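Local coordinates for protein arabinogalactan endo-1,4-beta-galactosidase (Ignisphaera aggregans, PDB 7OSK) that probably hydrolyses internal beta-1,4-galactosidic linkages of arabinogalactan through its calcium-binding family 53 glycosyl hydrolase domain, at residues Asp239-Phe244 with Arg274-Thr279; Gly318-Ser323 with Ile331-Ala336. All coordinates share one frame; numbering follows the deposited sequence.

Interaction 1. Residues Asp239-Phe244 with Arg274-Thr279; sequences DFYINF and RNLVRT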
ATOM      1  N   ASP A 239      -6.935 -15.719 -13.669  1.00 25.93           N
ATOM      2  CA  ASP A 239      -8.283 -15.993 -14.153  1.00 26.77           C
ATOM      3  C   ASP A 239      -9.331 -15.206 -13.367  1.00 26.18           C
ATOM      4  O   ASP A 239     -10.416 -14.929 -13.879  1.00 25.47           O
ATOM      5  CB  ASP A 239      -8.590 -17.493 -14.085  1.00 28.04           C
ATOM      6  CG  ASP A 239      -8.364 -18.074 -12.704  1.00 30.18           C
ATOM      7  OD1 ASP A 239      -7.447 -17.601 -12.000  1.00 29.51           O
ATOM      8  OD2 ASP A 239      -9.102 -19.006 -12.323  1.00 35.57           O
ATOM      9  N   PHE A 240      -9.008 -14.845 -12.128  1.00 25.75           N
ATOM     10  CA  PHE A 240      -9.914 -14.038 -11.316  1.00 25.48           C
ATOM     11  C   PHE A 240      -9.852 -12.571 -11.725  1.00 24.01           C
ATOM     12  O   PHE A 240     -10.882 -11.901 -11.802  1.00 21.65           O
ATOM     13  CB  PHE A 240      -9.588 -14.174  -9.828  1.00 26.38           C
ATOM     14  CG  PHE A 240     -10.295 -13.167  -8.965  1.00 22.63           C
ATOM     15  CD1 PHE A 240     -11.600 -13.384  -8.551  1.00 22.73           C
ATOM     16  CD2 PHE A 240      -9.657 -12.002  -8.575  1.00 22.39           C
ATOM     17  CE1 PHE A 240     -12.255 -12.456  -7.760  1.00 22.24           C
ATOM     18  CE2 PHE A 240     -10.304 -11.070  -7.787  1.00 23.77           C
ATOM     19  CZ  PHE A 240     -11.605 -11.296  -7.378  1.00 23.10           C
ATOM     20  N   TYR A 241      -8.641 -12.078 -11.977  1.00 22.84           N
ATOM     21  CA  TYR A 241      -8.453 -10.702 -12.426  1.00 23.26           C
ATOM     22  C   TYR A 241      -9.242 -10.452 -13.706  1.00 24.27           C
ATOM     23  O   TYR A 241      -9.901  -9.421 -13.851  1.00 23.40           O
ATOM     24  CB  TYR A 241      -6.970 -10.404 -12.656  1.00 21.99           C
ATOM     25  CG  TYR A 241      -6.208 -10.002 -11.412  1.00 24.17           C
ATOM     26  CD1 TYR A 241      -5.975 -10.914 -10.387  1.00 23.75           C
ATOM     27  CD2 TYR A 241      -5.703  -8.715 -11.268  1.00 22.04           C
ATOM     28  CE1 TYR A 241      -5.272 -10.552  -9.250  1.00 21.47           C
ATOM     29  CE2 TYR A 241      -4.997  -8.343 -10.135  1.00 22.31           C
ATOM     30  CZ  TYR A 241      -4.785  -9.266  -9.130  1.00 21.84           C
ATOM     31  OH  TYR A 241      -4.084  -8.906  -8.000  1.00 18.42           O
ATOM     32  N   ILE A 242      -9.172 -11.406 -14.629  1.00 22.92           N
ATOM     33  CA  ILE A 242      -9.917 -11.320 -15.877  1.00 24.30           C
ATOM     34  C   ILE A 242     -11.408 -11.152 -15.606  1.00 22.21           C
ATOM     35  O   ILE A 242     -12.030 -10.213 -16.094  1.00 21.48           O
ATOM     36  CB  ILE A 242      -9.699 -12.571 -16.754  1.00 24.08           C
ATOM     37  CG1 ILE A 242      -8.245 -12.629 -17.228  1.00 23.39           C
ATOM     38  CG2 ILE A 242     -10.649 -12.559 -17.954  1.00 22.41           C
ATOM     39  CD1 ILE A 242      -7.880 -13.910 -17.957  1.00 25.79           C
ATOM     40  N   ASN A 243     -11.971 -12.070 -14.829  1.00 22.22           N
ATOM     41  CA  ASN A 243     -13.400 -12.064 -14.542  1.00 25.06           C
ATOM     42  C   ASN A 243     -13.837 -10.799 -13.815  1.00 22.49           C
ATOM     43  O   ASN A 243     -14.907 -10.255 -14.087  1.00 21.34           O
ATOM     44  CB  ASN A 243     -13.778 -13.290 -13.706  1.00 27.36           C
ATOM     45  CG  ASN A 243     -13.539 -14.599 -14.439  1.00 25.87           C
ATOM     46  OD1 ASN A 243     -13.677 -14.676 -15.660  1.00 25.27           O
ATOM     47  ND2 ASN A 243     -13.181 -15.638 -13.691  1.00 24.95           N
ATOM     48  N   PHE A 244     -12.999 -10.334 -12.896  1.00 22.51           N
ATOM     49  CA  PHE A 244     -13.337  -9.187 -12.062  1.00 22.09           C
ATOM     50  C   PHE A 244     -13.215  -7.867 -12.821  1.00 21.46           C
ATOM     51  O   PHE A 244     -14.098  -7.014 -12.739  1.00 21.61           O
ATOM     52  CB  PHE A 244     -12.442  -9.153 -10.823  1.00 22.10           C
ATOM     53  CG  PHE A 244     -12.832  -8.101  -9.824  1.00 21.22           C
ATOM     54  CD1 PHE A 244     -12.310  -6.820  -9.907  1.00 21.24           C
ATOM     55  CD2 PHE A 244     -13.721  -8.394  -8.804  1.00 20.59           C
ATOM     56  CE1 PHE A 244     -12.668  -5.850  -8.990  1.00 22.27           C
ATOM     57  CE2 PHE A 244     -14.084  -7.429  -7.883  1.00 20.35           C
ATOM     58  CZ  PHE A 244     -13.557  -6.155  -7.975  1.00 22.26           C
ATOM     59  N   ARG A 274       4.645 -13.161 -12.951  1.00 29.18           N
ATOM     60  CA  ARG A 274       4.927 -12.869 -14.353  1.00 26.55           C
ATOM     61  C   ARG A 274       3.722 -13.152 -15.241  1.00 27.58           C
ATOM     62  O   ARG A 274       3.421 -12.389 -16.157  1.00 30.37           O
ATOM     63  CB  ARG A 274       6.120 -13.689 -14.843  1.00 28.54           C
ATOM     64  CG  ARG A 274       7.446 -12.955 -14.791  1.00 28.65           C
ATOM     65  CD  ARG A 274       8.555 -13.770 -15.435  1.00 27.60           C
ATOM     66  NE  ARG A 274       9.686 -12.935 -15.830  1.00 27.71           N
ATOM     67  CZ  ARG A 274      10.690 -12.592 -15.029  1.00 27.26           C
ATOM     68  NH1 ARG A 274      10.723 -13.009 -13.768  1.00 30.15           N
ATOM     69  NH2 ARG A 274      11.667 -11.826 -15.492  1.00 25.91           N
ATOM     70  N   ASN A 275       3.040 -14.258 -14.967  1.00 27.10           N
ATOM     71  CA  ASN A 275       1.892 -14.662 -15.767  1.00 28.01           C
ATOM     72  C   ASN A 275       0.744 -13.671 -15.640  1.00 27.14           C
ATOM     73  O   ASN A 275       0.019 -13.427 -16.604  1.00 27.75           O
ATOM     74  CB  ASN A 275       1.420 -16.059 -15.359  1.00 30.51           C
ATOM     75  CG  ASN A 275       2.492 -17.114 -15.548  1.00 32.57           C
ATOM     76  OD1 ASN A 275       3.273 -17.063 -16.501  1.00 32.89           O
ATOM     77  ND2 ASN A 275       2.537 -18.078 -14.637  1.00 35.05           N
ATOM     78  N   LEU A 276       0.581 -13.102 -14.450  1.00 26.19           N
ATOM     79  CA  LEU A 276      -0.469 -12.117 -14.225  1.00 24.26           C
ATOM     80  C   LEU A 276      -0.199 -10.845 -15.016  1.00 25.26           C
ATOM     81  O   LEU A 276      -1.094 -10.309 -15.668  1.00 24.59           O
ATOM     82  CB  LEU A 276      -0.595 -11.778 -12.738  1.00 25.09           C
ATOM     83  CG  LEU A 276      -1.657 -10.719 -12.419  1.00 24.27           C
ATOM     84  CD1 LEU A 276      -3.053 -11.236 -12.752  1.00 23.36           C
ATOM     85  CD2 LEU A 276      -1.574 -10.280 -10.975  1.00 20.79           C
ATOM     86  N   VAL A 277       1.036 -10.362 -14.947  1.00 26.40           N
ATOM     87  CA  VAL A 277       1.396  -9.100 -15.578  1.00 25.07           C
ATOM     88  C   VAL A 277       1.153  -9.152 -17.084  1.00 26.20           C
ATOM     89  O   VAL A 277       0.461  -8.294 -17.630  1.00 26.88           O
ATOM     90  CB  VAL A 277       2.873  -8.732 -15.302  1.00 26.75           C
ATOM     91  CG1 VAL A 277       3.278  -7.482 -16.083  1.00 30.61           C
ATOM     92  CG2 VAL A 277       3.099  -8.513 -13.812  1.00 25.80           C
ATOM     93  N   ARG A 278       1.712 -10.159 -17.749  1.00 26.45           N
ATOM     94  CA  ARG A 278       1.590 -10.266 -19.199  1.00 27.70           C
ATOM     95  C   ARG A 278       0.135 -10.459 -19.630  1.00 25.65           C
ATOM     96  O   ARG A 278      -0.240 -10.115 -20.749  1.00 28.59           O
ATOM     97  CB  ARG A 278       2.451 -11.416 -19.732  1.00 30.75           C
ATOM     98  CG  ARG A 278       1.919 -12.805 -19.425  1.00 30.61           C
ATOM     99  CD  ARG A 278       2.793 -13.879 -20.048  1.00 32.81           C
ATOM    100  NE  ARG A 278       4.021 -14.111 -19.286  1.00 35.05           N
ATOM    101  CZ  ARG A 278       5.193 -13.528 -19.529  1.00 38.86           C
ATOM    102  NH1 ARG A 278       5.331 -12.656 -20.522  1.00 35.62           N
ATOM    103  NH2 ARG A 278       6.238 -13.826 -18.768  1.00 36.66           N
ATOM    104  N   THR A 279      -0.677 -11.016 -18.739  1.00 23.97           N
ATOM    105  CA  THR A 279      -2.092 -11.227 -19.023  1.00 25.78           C
ATOM    106  C   THR A 279      -2.857  -9.908 -18.957  1.00 26.21           C
ATOM    107  O   THR A 279      -3.857  -9.725 -19.649  1.00 27.24           O
ATOM    108  CB  THR A 279      -2.724 -12.234 -18.036  1.00 27.24           C
ATOM    109  OG1 THR A 279      -1.943 -13.436 -18.007  1.00 24.83           O
ATOM    110  CG2 THR A 279      -4.157 -12.572 -18.440  1.00 23.98           C
TER
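L276 carries its CG anti to the backbone N (chi1 179°), while Y241 holds CG anti to its carbonyl carbon, beside its own N (chi1 -84°), and the pair of torsions brings the leucine branch to the tyrosine ring. The side chains cross at about a right angle. L276 CD1 lies over one ring face, 3.8 Å from the centroid and 19° off the ring normal, which meets the geometry of a CH-pi contact. Its nearest ring atom is Y241 CG at 3.6 Å, so the methyl sits above the CG half of the ring; L276 CD2 covers the hydroxyl-bearing half, 3.8 Å from Y241 CZ. The leucine fork thus spans the ring along its length. Beside this pair, T279, three residues after L276, brings its CG2 to 4.0 Å from CD1 of I242, the residue next to Y241. That threonine places its methyl, rather than its hydroxyl, across the gap.

I260 of strand 257-261 touches both Y241 and L276, tying the pair to the barrel sheet. The phenol hydroxyl is satisfied elsewhere, by a hydrogen bond to the carbonyl O of G235. With no polar pairing between the segments, and 160 Å² buried in total, the chemistry implies that helices 238-250 and 270-283 are held together here by apolar fit and dispersion against an aromatic face.

Interaction 2. Residues Gly318-Ser323 with Ile331-Ala336; sequences GGYKAS and IRDLIA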
ATOM      1  N   GLY A 318       8.173 -18.329  -0.412  1.00 34.84           N
ATOM      2  CA  GLY A 318       8.586 -17.116  -1.091  1.00 31.24           C
ATOM      3  C   GLY A 318       9.652 -17.352  -2.140  1.00 31.68           C
ATOM      4  O   GLY A 318       9.812 -16.552  -3.062  1.00 31.34           O
ATOM      5  N   GLY A 319      10.395 -18.445  -1.992  1.00 30.90           N
ATOM      6  CA  GLY A 319      11.445 -18.783  -2.936  1.00 31.50           C
ATOM      7  C   GLY A 319      12.748 -18.076  -2.614  1.00 30.96           C
ATOM      8  O   GLY A 319      13.813 -18.483  -3.079  1.00 31.73           O
ATOM      9  N   TYR A 320      12.659 -17.012  -1.821  1.00 29.45           N
ATOM     10  CA  TYR A 320      13.836 -16.289  -1.359  1.00 27.88           C
ATOM     11  C   TYR A 320      14.078 -16.602   0.109  1.00 28.50           C
ATOM     12  O   TYR A 320      13.163 -16.996   0.829  1.00 29.85           O
ATOM     13  CB  TYR A 320      13.666 -14.784  -1.575  1.00 27.48           C
ATOM     14  CG  TYR A 320      13.641 -14.398  -3.036  1.00 28.88           C
ATOM     15  CD1 TYR A 320      12.514 -14.625  -3.811  1.00 27.62           C
ATOM     16  CD2 TYR A 320      14.751 -13.822  -3.645  1.00 26.50           C
ATOM     17  CE1 TYR A 320      12.487 -14.285  -5.149  1.00 27.15           C
ATOM     18  CE2 TYR A 320      14.730 -13.476  -4.984  1.00 26.61           C
ATOM     19  CZ  TYR A 320      13.595 -13.711  -5.729  1.00 26.84           C
ATOM     20  OH  TYR A 320      13.565 -13.372  -7.061  1.00 25.64           O
ATOM     21  N   LYS A 321      15.321 -16.436   0.542  1.00 28.67           N
ATOM     22  CA  LYS A 321      15.703 -16.751   1.908  1.00 28.41           C
ATOM     23  C   LYS A 321      15.557 -15.492   2.768  1.00 27.54           C
ATOM     24  O   LYS A 321      15.646 -14.374   2.261  1.00 27.53           O
ATOM     25  CB  LYS A 321      17.131 -17.316   1.929  1.00 29.17           C
ATOM     26  CG  LYS A 321      18.221 -16.350   2.342  1.00 27.26           C
ATOM     27  CD  LYS A 321      18.436 -16.404   3.846  1.00 30.07           C
ATOM     28  CE  LYS A 321      19.689 -17.183   4.214  1.00 30.88           C
ATOM     29  NZ  LYS A 321      19.406 -18.256   5.205  1.00 33.89           N
ATOM     30  N   ALA A 322      15.318 -15.673   4.064  1.00 28.36           N
ATOM     31  CA  ALA A 322      15.013 -14.549   4.949  1.00 28.70           C
ATOM     32  C   ALA A 322      16.269 -13.857   5.476  1.00 27.15           C
ATOM     33  O   ALA A 322      16.575 -13.934   6.664  1.00 26.48           O
ATOM     34  CB  ALA A 322      14.152 -15.020   6.113  1.00 28.98           C
ATOM     35  N   SER A 323      16.991 -13.187   4.583  1.00 26.49           N
ATOM     36  CA  SER A 323      18.133 -12.362   4.967  1.00 27.34           C
ATOM     37  C   SER A 323      17.989 -10.983   4.346  1.00 28.07           C
ATOM     38  O   SER A 323      17.105 -10.759   3.521  1.00 32.21           O
ATOM     39  CB  SER A 323      19.452 -12.995   4.523  1.00 27.94           C
ATOM     40  OG  SER A 323      19.483 -13.158   3.114  1.00 28.63           O
ATOM     41  N   ILE A 331      13.152  -7.896  -4.050  1.00 23.75           N
ATOM     42  CA  ILE A 331      12.652  -6.597  -4.496  1.00 24.91           C
ATOM     43  C   ILE A 331      13.166  -6.253  -5.891  1.00 26.44           C
ATOM     44  O   ILE A 331      12.394  -5.844  -6.759  1.00 27.15           O
ATOM     45  CB  ILE A 331      13.043  -5.470  -3.516  1.00 25.39           C
ATOM     46  CG1 ILE A 331      12.343  -5.676  -2.171  1.00 25.27           C
ATOM     47  CG2 ILE A 331      12.677  -4.096  -4.093  1.00 25.29           C
ATOM     48  CD1 ILE A 331      12.767  -4.695  -1.088  1.00 25.99           C
ATOM     49  N   ARG A 332      14.470  -6.405  -6.099  1.00 27.19           N
ATOM     50  CA  ARG A 332      15.069  -6.139  -7.403  1.00 27.07           C
ATOM     51  C   ARG A 332      14.423  -7.006  -8.479  1.00 26.28           C
ATOM     52  O   ARG A 332      14.157  -6.536  -9.588  1.00 28.31           O
ATOM     53  CB  ARG A 332      16.578  -6.389  -7.367  1.00 28.60           C
ATOM     54  CG  ARG A 332      17.301  -6.101  -8.686  1.00 30.12           C
ATOM     55  CD  ARG A 332      18.056  -7.327  -9.193  1.00 31.33           C
ATOM     56  NE  ARG A 332      17.192  -8.264  -9.914  1.00 29.02           N
ATOM     57  CZ  ARG A 332      17.182  -8.429 -11.237  1.00 28.91           C
ATOM     58  NH1 ARG A 332      17.990  -7.727 -12.023  1.00 29.17           N
ATOM     59  NH2 ARG A 332      16.356  -9.311 -11.781  1.00 27.57           N
ATOM     60  N   ASP A 333      14.166  -8.268  -8.147  1.00 23.93           N
ATOM     61  CA  ASP A 333      13.601  -9.213  -9.103  1.00 27.07           C
ATOM     62  C   ASP A 333      12.130  -8.918  -9.388  1.00 26.55           C
ATOM     63  O   ASP A 333      11.634  -9.204 -10.479  1.00 24.26           O
ATOM     64  CB  ASP A 333      13.764 -10.648  -8.592  1.00 28.13           C
ATOM     65  CG  ASP A 333      15.210 -11.111  -8.605  1.00 27.21           C
ATOM     66  OD1 ASP A 333      16.051 -10.431  -9.229  1.00 28.22           O
ATOM     67  OD2 ASP A 333      15.506 -12.160  -7.997  1.00 25.99           O
ATOM     68  N   LEU A 334      11.437  -8.341  -8.410  1.00 28.48           N
ATOM     69  CA  LEU A 334      10.045  -7.947  -8.598  1.00 29.33           C
ATOM     70  C   LEU A 334       9.964  -6.739  -9.528  1.00 26.98           C
ATOM     71  O   LEU A 334       9.112  -6.685 -10.416  1.00 25.15           O
ATOM     72  CB  LEU A 334       9.383  -7.631  -7.255  1.00 30.80           C
ATOM     73  CG  LEU A 334       7.868  -7.398  -7.295  1.00 27.68           C
ATOM     74  CD1 LEU A 334       7.131  -8.678  -7.661  1.00 26.11           C
ATOM     75  CD2 LEU A 334       7.372  -6.859  -5.963  1.00 25.20           C
ATOM     76  N   ILE A 335      10.855  -5.773  -9.316  1.00 25.24           N
ATOM     77  CA  ILE A 335      10.950  -4.610 -10.193  1.00 25.31           C
ATOM     78  C   ILE A 335      11.299  -5.061 -11.607  1.00 25.93           C
ATOM     79  O   ILE A 335      10.739  -4.566 -12.586  1.00 24.76           O
ATOM     80  CB  ILE A 335      12.010  -3.599  -9.687  1.00 25.92           C
ATOM     81  CG1 ILE A 335      11.549  -2.978  -8.363  1.00 26.91           C
ATOM     82  CG2 ILE A 335      12.269  -2.509 -10.735  1.00 25.38           C
ATOM     83  CD1 ILE A 335      12.510  -1.957  -7.762  1.00 26.64           C
ATOM     84  N   ALA A 336      12.229  -6.004 -11.705  1.00 24.55           N
ATOM     85  CA  ALA A 336      12.645  -6.533 -12.995  1.00 25.73           C
ATOM     86  C   ALA A 336      11.501  -7.287 -13.663  1.00 25.21           C
ATOM     87  O   ALA A 336      11.190  -7.053 -14.830  1.00 25.43           O
ATOM     88  CB  ALA A 336      13.853  -7.439 -12.830  1.00 26.66           C
TER
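A single pair of side chains, Y320 and D333, carries the whole contact between this loop and the helix that follows it, and the pair is polar: Y320 OH donates a hydrogen bond to D333 OD2, with an O-to-O distance of 2.5 Å. That separation is very short, and at 2.65 Å resolution its exact value carries no weight. The carboxylate oxygen reaches the ring at its edge, in plane, and D333 OD2 stands 3.4 Å from Y320 CE2. The ring and carboxylate planes are turned 52° apart. At the opposite edge of the ring, also in plane, lies the carbonyl O of G318.

D333 has CG beside its own backbone N (chi1 -70°), which directs the carboxylate off the helix toward the tyrosine. Its two oxygens are divided between partners: OD2 takes the phenol, whereas OD1 is held in a salt bridge by R332 NE at 2.5 Å, a length no firmer than the first, met nearly along the C-O bond, with a weaker bond from R332 NH2. The adjacent arginine would thus help to fix the carboxylate's rotation and probably favours its charged form. Without the carboxylate, as with an alanine here, the Y320 hydroxyl would probably lose its acceptor and R332 its counter-charge, so that the guanidinium group is likely to turn.

G319, with positive phi (84°), ends helix 312-318, and S323 starts the next as its N-cap, its OG bonding to G326 N. A tyrosine from the linker is thereby bonded back to the third turn of helix 324-342, the last helix before the eighth strand in the (beta/alpha)8 barrel of this glycosyl hydrolase family.

Both contacts lie on the outside of one eight-stranded barrel, with centres 21 Å apart and nearest atoms about 5 Å apart, not touching. They come in series along the chain. Interaction 1 pairs helices 238-250 and 270-283, which follow the fifth and sixth strands; interaction 2 joins a loop to the helix it leads into, in the connection from the seventh strand, 287-293, to the eighth, 346-352. Helix 270-283 joins them: it packs beside helix 324-342 through V277 on L338 and F273 against L334, with salt bridges from R274 and R278 to E340 and E341. Both are structural contacts of the barrel's outer layer, away from the calcium site.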